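Local coordinates for enoyl-CoA hydratase (Bacillus halodurans, PDB 3LKE), which probably hydrates the double bond of enoyl-CoA thioesters, or catalyses a related acyl-CoA reaction, as a member of the crotonase-like superfamily, at residues S35-I40 against V94-T99. Sequence-based numbering, arbitrary orientation.
Sequences SLLEAI and VLEIFT
Ile40 of helix 30-45 faces Glu96 and Ile97 of helix 81-98, the two helices running nearly parallel in the crotonase fold: their local axes approach to 9.7 Å and cross at 19°. The CA atoms of Ile40 and Ile97, 6.8 Å apart, are the nearest pair. Ile40 points toward the partner helix. With CG1 beside the backbone N (chi1 -69°), its CD1 meets Ile97 CG1 at 3.6 Å, while CG2, turned beside the carbonyl carbon, lies 3.6 Å from Glu96 CB. The CA-CB bond of Ile97 points neither at nor away from helix 30-45, but the end of its side chain turns in, CD1 lying 3.9 Å from Ile40 CD1; the side chain also packs on Ala122 and Cys123. Leu37, one turn before Ile40, adds a single methyl, CD1, 3.7 Å from Glu96 CG. Glu96 thus gives its aliphatic part to the apolar seam; its chain bends at chi2 (-100°), with Glu96 OE2 in a salt bridge with Arg41 NE, while Asn44 ND2 hydrogen-bonds to Glu96 O, a second polar tie between the helices. Where helix 81-98 ends, Leu95 O accepts from Thr99 N and Thr99 OG1, both at 2.9 Å, on opposite faces of the carbonyl plane.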
# COMPACT_ATOMS: atom_id res chain seq x y z
N SER A 35 11.28 31.24 3.43
CA SER A 35 11.76 31.23 4.80
C SER A 35 11.60 29.85 5.40
O SER A 35 12.44 29.37 6.17
CB SER A 35 10.99 32.27 5.62
OG SER A 35 11.25 33.58 5.12
N LEU A 36 10.51 29.19 5.04
CA LEU A 36 10.25 27.84 5.51
C LEU A 36 11.33 26.89 4.99
O LEU A 36 11.88 26.10 5.75
CB LEU A 36 8.87 27.39 5.07
CG LEU A 36 8.50 25.95 5.41
CD1 LEU A 36 8.57 25.70 6.92
CD2 LEU A 36 7.11 25.65 4.88
N LEU A 37 11.63 26.98 3.70
CA LEU A 37 12.65 26.12 3.10
C LEU A 37 13.98 26.29 3.83
O LEU A 37 14.65 25.31 4.18
CB LEU A 37 12.81 26.45 1.62
CG LEU A 37 13.85 25.63 0.84
CD1 LEU A 37 13.58 24.13 0.97
CD2 LEU A 37 13.82 26.07 -0.61
N GLU A 38 14.34 27.54 4.07
CA GLU A 38 15.60 27.88 4.73
C GLU A 38 15.67 27.26 6.13
O GLU A 38 16.71 26.75 6.54
CB GLU A 38 15.72 29.40 4.81
CG GLU A 38 17.00 29.93 5.42
CD GLU A 38 17.00 31.45 5.53
OE1 GLU A 38 17.86 31.99 6.27
OE2 GLU A 38 16.14 32.10 4.89
N ALA A 39 14.55 27.29 6.84
CA ALA A 39 14.47 26.72 8.18
C ALA A 39 14.59 25.19 8.13
O ALA A 39 15.28 24.59 8.95
CB ALA A 39 13.16 27.13 8.85
N ILE A 40 13.92 24.58 7.17
CA ILE A 40 13.95 23.13 7.02
C ILE A 40 15.36 22.63 6.74
O ILE A 40 15.83 21.67 7.35
CB ILE A 40 13.01 22.66 5.88
CG1 ILE A 40 11.55 22.88 6.27
CG2 ILE A 40 13.27 21.20 5.55
CD1 ILE A 40 10.58 22.82 5.11
N VAL A 94 8.47 20.50 0.55
CA VAL A 94 7.93 19.14 0.69
C VAL A 94 9.03 18.07 0.61
O VAL A 94 9.10 17.15 1.43
CB VAL A 94 6.84 18.83 -0.36
CG1 VAL A 94 6.44 17.35 -0.29
CG2 VAL A 94 5.63 19.73 -0.16
N LEU A 95 9.90 18.20 -0.38
CA LEU A 95 10.94 17.21 -0.64
C LEU A 95 11.95 17.20 0.51
O LEU A 95 12.39 16.14 0.95
CB LEU A 95 11.61 17.50 -1.99
CG LEU A 95 12.53 16.41 -2.55
CD1 LEU A 95 11.81 15.08 -2.60
CD2 LEU A 95 13.03 16.84 -3.93
N GLU A 96 12.31 18.39 0.98
CA GLU A 96 13.29 18.54 2.08
C GLU A 96 12.78 18.06 3.43
O GLU A 96 13.55 17.59 4.26
CB GLU A 96 13.74 20.00 2.18
CG GLU A 96 14.33 20.52 0.90
CD GLU A 96 15.84 20.52 0.92
OE1 GLU A 96 16.44 20.00 1.89
OE2 GLU A 96 16.43 21.03 -0.05
N ILE A 97 11.47 18.15 3.66
CA ILE A 97 10.90 17.51 4.83
C ILE A 97 10.99 16.01 4.64
O ILE A 97 11.51 15.31 5.50
CB ILE A 97 9.42 17.91 5.03
CG1 ILE A 97 9.33 19.41 5.34
CG2 ILE A 97 8.78 17.10 6.17
CD1 ILE A 97 7.91 19.93 5.34
N PHE A 98 10.50 15.53 3.51
CA PHE A 98 10.47 14.10 3.24
C PHE A 98 11.83 13.44 3.39
O PHE A 98 11.93 12.33 3.91
CB PHE A 98 9.94 13.84 1.83
CG PHE A 98 9.65 12.39 1.57
CD1 PHE A 98 8.50 11.80 2.06
CD2 PHE A 98 10.53 11.62 0.82
CE1 PHE A 98 8.22 10.46 1.80
CE2 PHE A 98 10.26 10.27 0.57
CZ PHE A 98 9.11 9.70 1.06
N THR A 99 12.88 14.11 2.93
CA THR A 99 14.21 13.52 2.96
C THR A 99 14.99 13.91 4.21
O THR A 99 16.19 13.66 4.30
CB THR A 99 15.05 13.90 1.72
OG1 THR A 99 15.13 15.33 1.60
CG2 THR A 99 14.44 13.32 0.43